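Local coordinates for coiled-coil quantitatively-enriched protein 1 (Schizosaccharomyces pombe, PDB 7CUJ) that links telomeres to the meiotic centrosome and is required for telomere clustering in meiotic prophase, telomere length regulation and chromosome segregation, at residues K222-S227 / V234-V239; R28-F33 / G238-L243; C165-A170 / Y194-S199; D38-G43 / R48-I53. All blocks are in the same frame, centred on the assembly; numbering follows the deposited sequence.

Contact 1 of 4, residues K222-S227 / V234-V239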
loop_
_atom_site.group_PDB
_atom_site.type_symbol
_atom_site.label_atom_id
_atom_site.label_comp_id
_atom_site.label_asym_id
_atom_site.label_seq_id
_atom_site.Cartn_x
_atom_site.Cartn_y
_atom_site.Cartn_z
ATOM N N LYS A 222 19.834 3.784 -17.364
ATOM C CA LYS A 222 20.993 3.551 -18.215
ATOM C C LYS A 222 20.891 2.184 -18.895
ATOM O O LYS A 222 21.118 2.084 -20.099
ATOM C CB LYS A 222 22.294 3.787 -17.434
ATOM C CG LYS A 222 23.434 2.805 -17.684
ATOM C CD LYS A 222 24.133 2.966 -19.016
ATOM C CE LYS A 222 24.819 1.693 -19.468
ATOM N NZ LYS A 222 25.422 1.839 -20.816
ATOM N N CYS A 223 20.521 1.149 -18.126
ATOM C CA CYS A 223 20.568 -0.230 -18.591
ATOM C C CYS A 223 19.391 -0.560 -19.511
ATOM O O CYS A 223 19.431 -1.568 -20.212
ATOM C CB CYS A 223 20.594 -1.209 -17.422
ATOM S SG CYS A 223 22.145 -1.178 -16.487
ATOM N N PHE A 224 18.347 0.280 -19.499
ATOM C CA PHE A 224 17.167 0.035 -20.315
ATOM C C PHE A 224 16.925 1.195 -21.278
ATOM O O PHE A 224 15.869 1.272 -21.902
ATOM C CB PHE A 224 15.950 -0.299 -19.444
ATOM C CG PHE A 224 16.081 -1.584 -18.667
ATOM C CD1 PHE A 224 16.629 -1.586 -17.392
ATOM C CD2 PHE A 224 15.677 -2.796 -19.211
ATOM C CE1 PHE A 224 16.768 -2.766 -16.676
ATOM C CE2 PHE A 224 15.812 -3.976 -18.493
ATOM C CZ PHE A 224 16.360 -3.960 -17.228
ATOM N N GLN A 225 17.922 2.080 -21.404
ATOM C CA GLN A 225 17.911 3.152 -22.388
ATOM C C GLN A 225 17.649 2.574 -23.776
ATOM O O GLN A 225 16.881 3.138 -24.552
ATOM C CB GLN A 225 19.265 3.861 -22.417
ATOM C CG GLN A 225 19.355 5.081 -21.511
ATOM C CD GLN A 225 20.658 5.816 -21.708
ATOM O OE1 GLN A 225 21.729 5.216 -21.786
ATOM N NE2 GLN A 225 20.572 7.133 -21.788
ATOM N N SER A 226 18.297 1.436 -24.058
ATOM C CA SER A 226 18.320 0.795 -25.363
ATOM C C SER A 226 16.913 0.495 -25.882
ATOM O O SER A 226 16.719 0.370 -27.090
ATOM C CB SER A 226 19.164 -0.455 -25.317
ATOM O OG SER A 226 18.860 -1.223 -24.161
ATOM N N SER A 227 15.940 0.386 -24.967
ATOM C CA SER A 227 14.588 -0.022 -25.319
ATOM C C SER A 227 13.673 1.184 -25.545
ATOM O O SER A 227 13.379 1.524 -26.691
ATOM C CB SER A 227 14.021 -0.990 -24.304
ATOM O OG SER A 227 14.072 -0.448 -22.993
ATOM N N VAL A 234 8.294 -0.392 -16.457
ATOM C CA VAL A 234 8.138 -1.573 -15.621
ATOM C C VAL A 234 9.509 -2.071 -15.159
ATOM O O VAL A 234 9.683 -2.395 -13.984
ATOM C CB VAL A 234 7.296 -2.655 -16.331
ATOM C CG1 VAL A 234 7.483 -4.041 -15.734
ATOM C CG2 VAL A 234 5.819 -2.288 -16.353
ATOM N N ASN A 235 10.483 -2.083 -16.078
ATOM C CA ASN A 235 11.796 -2.658 -15.822
ATOM C C ASN A 235 12.619 -1.789 -14.871
ATOM O O ASN A 235 13.238 -2.319 -13.950
ATOM C CB ASN A 235 12.537 -3.000 -17.116
ATOM C CG ASN A 235 12.002 -4.251 -17.781
ATOM O OD1 ASN A 235 11.704 -5.238 -17.110
ATOM N ND2 ASN A 235 11.883 -4.223 -19.100
ATOM N N ILE A 236 12.625 -0.465 -15.093
ATOM C CA ILE A 236 13.417 0.441 -14.272
ATOM C C ILE A 236 12.868 0.491 -12.844
ATOM O O ILE A 236 13.638 0.675 -11.902
ATOM C CB ILE A 236 13.577 1.848 -14.898
ATOM C CG1 ILE A 236 12.257 2.625 -14.960
ATOM C CG2 ILE A 236 14.263 1.771 -16.256
ATOM C CD1 ILE A 236 12.409 4.077 -15.360
ATOM N N VAL A 237 11.547 0.319 -12.695
ATOM C CA VAL A 237 10.922 0.285 -11.380
ATOM C C VAL A 237 11.274 -1.035 -10.699
ATOM O O VAL A 237 11.671 -1.047 -9.534
ATOM C CB VAL A 237 9.396 0.494 -11.451
ATOM C CG1 VAL A 237 8.722 0.199 -10.118
ATOM C CG2 VAL A 237 9.039 1.892 -11.928
ATOM N N GLY A 238 11.128 -2.135 -11.447
ATOM C CA GLY A 238 11.383 -3.475 -10.944
ATOM C C GLY A 238 12.805 -3.625 -10.411
ATOM O O GLY A 238 13.005 -4.133 -9.308
ATOM N N VAL A 239 13.779 -3.154 -11.202
ATOM C CA VAL A 239 15.191 -3.283 -10.878
ATOM C C VAL A 239 15.478 -2.489 -9.606
ATOM O O VAL A 239 16.101 -2.999 -8.675
ATOM C CB VAL A 239 16.089 -2.848 -12.057
ATOM C CG1 VAL A 239 17.542 -2.654 -11.651
ATOM C CG2 VAL A 239 15.996 -3.810 -13.231
HETATM O O HOH W 1 12.580 -2.713 -21.329
#

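Contact 2 of 4, residues R28-F33 / G238-L243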
loop_
_atom_site.group_PDB
_atom_site.type_symbol
_atom_site.label_atom_id
_atom_site.label_comp_id
_atom_site.label_asym_id
_atom_site.label_seq_id
_atom_site.Cartn_x
_atom_site.Cartn_y
_atom_site.Cartn_z
ATOM N N ARG A 28 13.118 3.053 2.011
ATOM C CA ARG A 28 11.883 3.593 2.558
ATOM C C ARG A 28 10.883 3.842 1.430
ATOM O O ARG A 28 9.693 3.561 1.581
ATOM C CB ARG A 28 12.164 4.881 3.342
ATOM C CG ARG A 28 10.952 5.511 4.023
ATOM C CD ARG A 28 10.389 4.748 5.215
ATOM N NE ARG A 28 11.332 4.578 6.318
ATOM C CZ ARG A 28 11.447 5.389 7.369
ATOM N NH1 ARG A 28 12.343 5.127 8.305
ATOM N NH2 ARG A 28 10.672 6.456 7.485
ATOM N N LEU A 29 11.388 4.365 0.306
ATOM C CA LEU A 29 10.568 4.750 -0.833
ATOM C C LEU A 29 9.883 3.525 -1.436
ATOM O O LEU A 29 8.677 3.546 -1.675
ATOM C CB LEU A 29 11.452 5.460 -1.864
ATOM C CG LEU A 29 10.755 5.871 -3.159
ATOM C CD1 LEU A 29 9.674 6.911 -2.891
ATOM C CD2 LEU A 29 11.761 6.380 -4.179
ATOM N N VAL A 30 10.663 2.462 -1.676
ATOM C CA VAL A 30 10.161 1.238 -2.277
ATOM C C VAL A 30 9.142 0.589 -1.340
ATOM O O VAL A 30 8.132 0.066 -1.798
ATOM C CB VAL A 30 11.310 0.279 -2.644
ATOM C CG1 VAL A 30 10.812 -1.127 -2.944
ATOM C CG2 VAL A 30 12.137 0.813 -3.805
ATOM N N GLN A 31 9.428 0.643 -0.035
ATOM C CA GLN A 31 8.586 0.083 1.009
ATOM C C GLN A 31 7.232 0.796 1.018
ATOM O O GLN A 31 6.192 0.144 1.078
ATOM C CB GLN A 31 9.327 0.201 2.344
ATOM C CG GLN A 31 8.571 -0.341 3.548
ATOM C CD GLN A 31 9.201 0.121 4.842
ATOM O OE1 GLN A 31 9.241 1.313 5.146
ATOM N NE2 GLN A 31 9.695 -0.826 5.623
ATOM N N TYR A 32 7.260 2.133 0.936
ATOM C CA TYR A 32 6.071 2.970 0.950
ATOM C C TYR A 32 5.232 2.716 -0.302
ATOM O O TYR A 32 4.013 2.864 -0.270
ATOM C CB TYR A 32 6.466 4.448 1.064
ATOM C CG TYR A 32 5.312 5.398 1.270
ATOM C CD1 TYR A 32 4.840 5.677 2.543
ATOM C CD2 TYR A 32 4.682 6.009 0.193
ATOM C CE1 TYR A 32 3.773 6.537 2.745
ATOM C CE2 TYR A 32 3.614 6.872 0.378
ATOM C CZ TYR A 32 3.156 7.133 1.660
ATOM O OH TYR A 32 2.106 7.976 1.866
ATOM N N PHE A 33 5.900 2.342 -1.400
ATOM C CA PHE A 33 5.265 2.097 -2.686
ATOM C C PHE A 33 5.134 0.595 -2.952
ATOM O O PHE A 33 4.891 0.193 -4.089
ATOM C CB PHE A 33 6.093 2.742 -3.805
ATOM C CG PHE A 33 5.767 4.186 -4.094
ATOM C CD1 PHE A 33 6.366 5.207 -3.371
ATOM C CD2 PHE A 33 4.852 4.522 -5.082
ATOM C CE1 PHE A 33 6.057 6.535 -3.628
ATOM C CE2 PHE A 33 4.551 5.851 -5.342
ATOM C CZ PHE A 33 5.150 6.855 -4.614
ATOM N N GLY A 238 11.128 -2.135 -11.447
ATOM C CA GLY A 238 11.383 -3.475 -10.944
ATOM C C GLY A 238 12.805 -3.625 -10.411
ATOM O O GLY A 238 13.005 -4.133 -9.308
ATOM N N VAL A 239 13.779 -3.154 -11.202
ATOM C CA VAL A 239 15.191 -3.283 -10.878
ATOM C C VAL A 239 15.478 -2.489 -9.606
ATOM O O VAL A 239 16.101 -2.999 -8.675
ATOM C CB VAL A 239 16.089 -2.848 -12.057
ATOM C CG1 VAL A 239 17.542 -2.654 -11.651
ATOM C CG2 VAL A 239 15.996 -3.810 -13.231
ATOM N N VAL A 240 15.005 -1.240 -9.579
ATOM C CA VAL A 240 15.198 -0.362 -8.438
ATOM C C VAL A 240 14.543 -0.985 -7.207
ATOM O O VAL A 240 15.155 -1.023 -6.143
ATOM C CB VAL A 240 14.693 1.066 -8.735
ATOM C CG1 VAL A 240 14.302 1.826 -7.480
ATOM C CG2 VAL A 240 15.716 1.857 -9.535
ATOM N N ALA A 241 13.310 -1.484 -7.370
ATOM C CA ALA A 241 12.598 -2.148 -6.288
ATOM C C ALA A 241 13.424 -3.308 -5.731
ATOM O O ALA A 241 13.582 -3.422 -4.519
ATOM C CB ALA A 241 11.223 -2.593 -6.735
ATOM N N THR A 242 13.962 -4.154 -6.619
ATOM C CA THR A 242 14.730 -5.314 -6.192
ATOM C C THR A 242 15.980 -4.872 -5.437
ATOM O O THR A 242 16.251 -5.366 -4.345
ATOM C CB THR A 242 15.067 -6.245 -7.363
ATOM O OG1 THR A 242 13.838 -6.714 -7.922
ATOM C CG2 THR A 242 15.907 -7.435 -6.949
ATOM N N LEU A 243 16.727 -3.927 -6.021
ATOM C CA LEU A 243 17.994 -3.487 -5.462
ATOM C C LEU A 243 17.798 -2.891 -4.067
ATOM O O LEU A 243 18.688 -3.002 -3.224
ATOM C CB LEU A 243 18.655 -2.481 -6.413
ATOM C CG LEU A 243 19.197 -3.059 -7.722
ATOM C CD1 LEU A 243 19.655 -1.953 -8.658
ATOM C CD2 LEU A 243 20.331 -4.043 -7.473
#

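Contact 3 of 4, residues C165-A170 / Y194-S199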
loop_
_atom_site.group_PDB
_atom_site.type_symbol
_atom_site.label_atom_id
_atom_site.label_comp_id
_atom_site.label_asym_id
_atom_site.label_seq_id
_atom_site.Cartn_x
_atom_site.Cartn_y
_atom_site.Cartn_z
ATOM N N CYS A 165 24.208 24.823 -15.319
ATOM C CA CYS A 165 22.999 25.084 -16.083
ATOM C C CYS A 165 21.831 24.256 -15.549
ATOM O O CYS A 165 21.943 23.045 -15.364
ATOM C CB CYS A 165 23.213 24.779 -17.560
ATOM S SG CYS A 165 21.891 25.415 -18.625
ATOM N N VAL A 166 20.707 24.936 -15.306
ATOM C CA VAL A 166 19.449 24.292 -14.970
ATOM C C VAL A 166 18.859 23.730 -16.260
ATOM O O VAL A 166 18.778 24.438 -17.260
ATOM C CB VAL A 166 18.495 25.279 -14.268
ATOM C CG1 VAL A 166 17.053 24.798 -14.271
ATOM C CG2 VAL A 166 18.951 25.587 -12.850
ATOM N N SER A 167 18.449 22.455 -16.221
ATOM C CA SER A 167 18.059 21.711 -17.410
ATOM C C SER A 167 16.866 22.362 -18.111
ATOM O O SER A 167 16.663 22.154 -19.305
ATOM C CB SER A 167 17.805 20.256 -17.094
ATOM O OG SER A 167 16.625 20.098 -16.321
ATOM N N LYS A 168 16.092 23.154 -17.359
ATOM C CA LYS A 168 14.964 23.903 -17.891
ATOM C C LYS A 168 15.454 24.943 -18.900
ATOM O O LYS A 168 14.772 25.216 -19.887
ATOM C CB LYS A 168 14.179 24.560 -16.752
ATOM C CG LYS A 168 12.941 25.344 -17.170
ATOM C CD LYS A 168 12.247 26.047 -16.022
ATOM C CE LYS A 168 11.217 27.053 -16.490
ATOM N NZ LYS A 168 10.417 27.583 -15.360
ATOM N N LYS A 169 16.642 25.507 -18.646
ATOM C CA LYS A 169 17.185 26.598 -19.442
ATOM C C LYS A 169 18.127 26.066 -20.524
ATOM O O LYS A 169 18.977 26.803 -21.024
ATOM C CB LYS A 169 17.893 27.614 -18.537
ATOM C CG LYS A 169 16.979 28.417 -17.621
ATOM C CD LYS A 169 17.535 29.776 -17.261
ATOM C CE LYS A 169 16.501 30.683 -16.630
ATOM N NZ LYS A 169 16.979 32.083 -16.535
ATOM N N ALA A 170 17.947 24.793 -20.899
ATOM C CA ALA A 170 18.770 24.142 -21.909
ATOM C C ALA A 170 18.538 24.747 -23.295
ATOM O O ALA A 170 19.497 24.901 -24.051
ATOM C CB ALA A 170 18.532 22.652 -21.904
ATOM N N TYR A 194 19.727 14.591 -18.321
ATOM C CA TYR A 194 20.108 13.961 -19.575
ATOM C C TYR A 194 18.863 13.665 -20.407
ATOM O O TYR A 194 18.795 14.059 -21.568
ATOM C CB TYR A 194 20.973 12.719 -19.348
ATOM C CG TYR A 194 21.473 12.099 -20.628
ATOM C CD1 TYR A 194 22.608 12.585 -21.261
ATOM C CD2 TYR A 194 20.800 11.043 -21.223
ATOM C CE1 TYR A 194 23.065 12.028 -22.446
ATOM C CE2 TYR A 194 21.244 10.475 -22.406
ATOM C CZ TYR A 194 22.380 10.971 -23.020
ATOM O OH TYR A 194 22.826 10.419 -24.186
ATOM N N MET A 195 17.884 12.983 -19.798
ATOM C CA MET A 195 16.628 12.645 -20.453
ATOM C C MET A 195 16.038 13.894 -21.103
ATOM O O MET A 195 15.670 13.872 -22.276
ATOM C CB MET A 195 15.604 12.094 -19.453
ATOM C CG MET A 195 15.995 10.785 -18.787
ATOM S SD MET A 195 15.999 9.372 -19.916
ATOM C CE MET A 195 17.722 9.347 -20.409
ATOM N N SER A 196 15.973 14.973 -20.314
ATOM C CA SER A 196 15.336 16.228 -20.682
ATOM C C SER A 196 16.086 16.912 -21.824
ATOM O O SER A 196 15.473 17.326 -22.805
ATOM C CB SER A 196 15.224 17.125 -19.472
ATOM O OG SER A 196 14.547 18.330 -19.790
ATOM N N VAL A 197 17.413 17.018 -21.689
ATOM C CA VAL A 197 18.235 17.805 -22.598
ATOM C C VAL A 197 18.383 17.090 -23.943
ATOM O O VAL A 197 18.388 17.739 -24.986
ATOM C CB VAL A 197 19.598 18.157 -21.969
ATOM C CG1 VAL A 197 20.580 18.714 -22.986
ATOM C CG2 VAL A 197 19.441 19.122 -20.803
ATOM N N THR A 198 18.496 15.755 -23.908
ATOM C CA THR A 198 18.687 14.945 -25.103
ATOM C C THR A 198 17.464 15.042 -26.016
ATOM O O THR A 198 17.608 15.095 -27.235
ATOM C CB THR A 198 19.031 13.490 -24.744
ATOM O OG1 THR A 198 20.293 13.495 -24.076
ATOM C CG2 THR A 198 19.106 12.570 -25.943
ATOM N N SER A 199 16.269 15.068 -25.415
ATOM C CA SER A 199 15.024 15.057 -26.168
ATOM C C SER A 199 14.732 16.428 -26.781
ATOM O O SER A 199 14.270 16.505 -27.918
ATOM C CB SER A 199 13.872 14.552 -25.330
ATOM O OG SER A 199 13.828 15.205 -24.071
#

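Contact 4 of 4, residues D38-G43 / R48-I53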
loop_
_atom_site.group_PDB
_atom_site.type_symbol
_atom_site.label_atom_id
_atom_site.label_comp_id
_atom_site.label_asym_id
_atom_site.label_seq_id
_atom_site.Cartn_x
_atom_site.Cartn_y
_atom_site.Cartn_z
ATOM N N ASP A 38 4.342 -3.588 -6.824
ATOM C CA ASP A 38 3.978 -4.976 -7.053
ATOM C C ASP A 38 2.844 -5.050 -8.074
ATOM O O ASP A 38 2.878 -5.884 -8.975
ATOM C CB ASP A 38 3.632 -5.691 -5.744
ATOM C CG ASP A 38 3.175 -7.126 -5.943
ATOM O OD1 ASP A 38 4.001 -7.952 -6.389
ATOM O OD2 ASP A 38 1.992 -7.403 -5.662
ATOM N N HIS A 39 1.858 -4.159 -7.926
ATOM C CA HIS A 39 0.704 -4.109 -8.809
ATOM C C HIS A 39 1.143 -3.768 -10.231
ATOM O O HIS A 39 0.818 -4.489 -11.172
ATOM C CB HIS A 39 -0.337 -3.118 -8.273
ATOM C CG HIS A 39 -1.596 -3.084 -9.071
ATOM N ND1 HIS A 39 -2.656 -3.939 -8.815
ATOM C CD2 HIS A 39 -1.974 -2.310 -10.111
ATOM C CE1 HIS A 39 -3.630 -3.692 -9.666
ATOM N NE2 HIS A 39 -3.239 -2.694 -10.470
ATOM N N PHE A 40 1.903 -2.674 -10.359
ATOM C CA PHE A 40 2.299 -2.107 -11.637
ATOM C C PHE A 40 3.232 -3.049 -12.399
ATOM O O PHE A 40 3.188 -3.099 -13.628
ATOM C CB PHE A 40 2.955 -0.743 -11.410
ATOM C CG PHE A 40 3.577 -0.121 -12.634
ATOM C CD1 PHE A 40 2.784 0.432 -13.629
ATOM C CD2 PHE A 40 4.956 -0.079 -12.785
ATOM C CE1 PHE A 40 3.355 1.009 -14.754
ATOM C CE2 PHE A 40 5.527 0.498 -13.909
ATOM C CZ PHE A 40 4.726 1.041 -14.891
ATOM N N CYS A 41 4.068 -3.792 -11.664
ATOM C CA CYS A 41 5.135 -4.570 -12.275
ATOM C C CYS A 41 4.713 -6.011 -12.573
ATOM O O CYS A 41 5.501 -6.761 -13.144
ATOM C CB CYS A 41 6.384 -4.566 -11.400
ATOM S SG CYS A 41 7.304 -3.005 -11.448
ATOM N N THR A 42 3.484 -6.402 -12.204
ATOM C CA THR A 42 3.066 -7.787 -12.385
ATOM C C THR A 42 1.857 -7.916 -13.311
ATOM O O THR A 42 1.354 -9.021 -13.502
ATOM C CB THR A 42 2.777 -8.503 -11.057
ATOM O OG1 THR A 42 1.838 -7.727 -10.312
ATOM C CG2 THR A 42 4.024 -8.773 -10.241
ATOM N N GLY A 43 1.390 -6.803 -13.888
ATOM C CA GLY A 43 0.260 -6.876 -14.799
ATOM C C GLY A 43 -0.228 -5.508 -15.269
ATOM O O GLY A 43 0.319 -4.480 -14.874
ATOM N N ARG A 48 -4.349 5.817 -12.912
ATOM C CA ARG A 48 -4.037 6.451 -11.640
ATOM C C ARG A 48 -2.873 5.734 -10.955
ATOM O O ARG A 48 -2.112 6.365 -10.223
ATOM C CB ARG A 48 -5.289 6.550 -10.763
ATOM C CG ARG A 48 -6.265 7.631 -11.208
ATOM C CD ARG A 48 -7.649 7.489 -10.606
ATOM N NE ARG A 48 -7.657 7.623 -9.156
ATOM C CZ ARG A 48 -7.986 6.658 -8.302
ATOM N NH1 ARG A 48 -8.351 5.465 -8.743
ATOM N NH2 ARG A 48 -7.955 6.896 -7.003
ATOM N N ILE A 49 -2.741 4.421 -11.198
ATOM C CA ILE A 49 -1.602 3.654 -10.713
ATOM C C ILE A 49 -0.336 4.192 -11.380
ATOM O O ILE A 49 0.682 4.405 -10.720
ATOM C CB ILE A 49 -1.780 2.142 -10.979
ATOM C CG1 ILE A 49 -2.919 1.525 -10.160
ATOM C CG2 ILE A 49 -0.468 1.395 -10.777
ATOM C CD1 ILE A 49 -2.639 1.387 -8.675
ATOM N N GLN A 50 -0.427 4.411 -12.696
ATOM C CA GLN A 50 0.680 4.880 -13.513
ATOM C C GLN A 50 1.097 6.284 -13.082
ATOM O O GLN A 50 2.281 6.611 -13.114
ATOM C CB GLN A 50 0.296 4.835 -14.992
ATOM C CG GLN A 50 0.222 3.420 -15.548
ATOM C CD GLN A 50 -0.516 3.334 -16.861
ATOM O OE1 GLN A 50 -0.731 4.333 -17.545
ATOM N NE2 GLN A 50 -0.906 2.124 -17.229
ATOM N N GLU A 51 0.111 7.093 -12.673
ATOM C CA GLU A 51 0.323 8.439 -12.163
ATOM C C GLU A 51 1.166 8.380 -10.891
ATOM O O GLU A 51 2.059 9.205 -10.699
ATOM C CB GLU A 51 -1.030 9.107 -11.903
ATOM C CG GLU A 51 -0.936 10.519 -11.346
ATOM C CD GLU A 51 -2.207 11.345 -11.475
ATOM O OE1 GLU A 51 -2.086 12.576 -11.644
ATOM O OE2 GLU A 51 -3.317 10.760 -11.407
ATOM N N LYS A 52 0.874 7.390 -10.036
ATOM C CA LYS A 52 1.553 7.216 -8.761
ATOM C C LYS A 52 2.968 6.683 -8.972
ATOM O O LYS A 52 3.863 6.988 -8.189
ATOM C CB LYS A 52 0.727 6.319 -7.835
ATOM C CG LYS A 52 -0.313 7.062 -7.009
ATOM C CD LYS A 52 -1.528 6.238 -6.659
ATOM C CE LYS A 52 -2.547 7.031 -5.868
ATOM N NZ LYS A 52 -3.740 6.214 -5.545
ATOM N N ILE A 53 3.159 5.887 -10.029
ATOM C CA ILE A 53 4.474 5.356 -10.343
ATOM C C ILE A 53 5.382 6.488 -10.823
ATOM O O ILE A 53 6.585 6.453 -10.576
ATOM C CB ILE A 53 4.395 4.180 -11.342
ATOM C CG1 ILE A 53 3.799 2.923 -10.698
ATOM C CG2 ILE A 53 5.752 3.894 -11.974
ATOM C CD1 ILE A 53 4.632 2.339 -9.577
#

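Contact 1 of 4, residues K222-S227 / V234-V239
The Phe224 ring carries Asn235 on one face: Asn235 CB sits 3.8 Å from the ring centroid, 15° off the normal, a CH-pi contact displaced toward the rim. Beyond it the Asn235 amide lies only 21° from parallel with the ring, its CG and ND2 near Phe224 CE2. Two branched side chains come in obliquely. Val239 CG2 is 3.7 Å from Phe224 CE1, and Ile236 CG2 approaches Phe224 CB, near the root of the side chain. Asn235, Ile236 and Val239 lie within about one helical turn, so all three can meet the phenylalanine. This packs the end of helix 217-223 against helix 232-243, two successive helices after the last strand of the parallel alpha/beta domain, one piece of a longer protein. Phe224 CG lies anti to its carbonyl carbon (chi1 -65°), which turns the ring toward the second helix. The amide of the buried Asn235 is satisfied: OD1 accepts from Val315 N and Ala316 N, and ND2 donates to a water at 2.8 Å, which in turn donates to Ser227 OG, although Ser227 is poorly ordered. Phe224 O receives both Ser227 N and Ser227 OG from the same face of its carbonyl plane, the hydroxyl at 2.7 Å.

Contact 2 of 4, residues R28-F33 / G238-L243
Next to Ala241, on which Val30 packs, Thr242 gives two bonds to one acceptor, Gly238 O, a turn earlier: Thr242 N donates to it at 2.9 Å, and Thr242 OG1 folds back along the helix to bond to it as well. The same hydroxyl meets the backbone and a basic side chain on the chain of another protein, so threonine serves both its own helix and an interface with another protein. Across the contact, van der Waals packing does the work, including against the Ala241 carbonyl oxygen. Val30 straddles the Ala241 backbone, with CG1 and CG2 each 3.9 Å from Ala241 CA, and CG1 lies 4.1 Å from Ala241 CB. The fork is set by chi1 of 166°, which turns CG1 anti to the backbone N and puts both branches on the neighbouring helix. Val240 is touched at its O, 4.2 Å from Val30 CG2, and more loosely at CG1. Here helix 20-32, which follows the first strand of the parallel sheet, meets helix 232-243, which lies beyond the last, so the pair joins helices far apart in the sequence. With just a methyl on Ala241, the helices come within 5.8 Å between the CA atoms of Val30 and Ala241. Ile37 of helix 34-41 packs on both of these residues.

Contact 3 of 4, residues C165-A170 / Y194-S199
Apolar contact is carried by Val197, whose CG2 methyl is 3.8 Å from Ala170 CB and 4.2 Å from Ser167 CB. Chi1 of 168° puts CG1 anti to the backbone N and with it CG2 anti to the carbonyl carbon, facing Ser167 and Ala170. The larger apolar side chain of the two segments is on the helix; alanine and serine offer small beta-carbons, which suit a turn pressed against a helix. Phe125 packs on both Ala170 and Val197, extending the patch into the sheet. Its strand, 121-126, runs between 162-166 and 184-188, and the contact lies where the loops leave the C-terminal ends of the parallel strands of this alpha/beta domain: the turn after 162-166 meets helix 191-200, which follows 184-188. Polar contact across the segments is slight. Ser167 OG and Ser196 OG come no nearer than 4.4 Å, too far for a direct bond. Hydrogen bonds instead shape each side separately. Lys169 N donates to Val166 O at 2.8 Å, tightening the turn. In the helix, Thr198 OG1 donates to Tyr194 O at 3.0 Å from above the carbonyl plane and lies over the centre of the Tyr194 ring, which also makes a cation-pi contact with Arg210.

Contact 4 of 4, residues D38-G43 / R48-I53
Apolar packing between the segments centres on Phe40. Ile53 CG1 lies over one face of its ring, 4.0 Å from the centroid and 24° off the normal, a CH-pi contact shifted toward the rim so that CG1 comes to 3.6 Å from Phe40 CG. Ile53 CD1 reaches Phe40 CB and CD2, and CG2 reaches CE2, so CG1, CG2 and CD1 all touch the phenylalanine. Gln50 crosses at about a right angle, with its aliphatic CG 4.0 Å from Phe40 CE1. Ile49, one turn before Ile53, sets CG2 4.1 Å from Phe40 CB and lays CG1 and CD1 against His39 CD2, each at 4.0 Å. Phe40 swings out with CG anti to its backbone N, chi1 172°, which brings the ring across to the facing helix. Helix 34-41 leads through a short loop into helix 47-65, a helix-loop-helix corner, and Ile49 and Ile53 offer beta-branched side chains on the same side of their helix.

Polar interactions point to the second subunit. His39 NE2 bonds to Asp46 OD2 and His39 ND1 to Lys52 NZ, both of that copy, while Arg48 NH2 reaches its His39 O and Arg48 NH1 its Pro44 O. Within the chain, Asp46 OD1 accepts from Ile49 N at the start of the helix. With an amine at one nitrogen and a carboxylate at the other, the His39 imidazole is consistent with a neutral ring protonated at NE2, its rotation fixed by partners from the other subunit while its CD2 stays packed on Ile49 of the same chain.

Overall arrangement
Contacts 1, 2 and 4 cluster at the helical end of the chain, while contact 3 stands apart beside the sheet. Contacts 1 and 2 share Gly238 and Val239 on helix 232-243, and their centres are 14 Å apart. Contact 4, about 12 Å from contact 2 and 15 Å from contact 1 between centres, backs onto the same helix: Val237 CG2 is 3.8 Å from Ile53 CG2, and Val234 CG2 is 3.7 Å from Phe40 CE2. Contact 3 is about 20 Å from contact 1 between centres, joined to it where Gln225 packs on Tyr194 and Met195. Interfaces with other chains border contacts 2 and 4, consistent with the adaptor role of the protein.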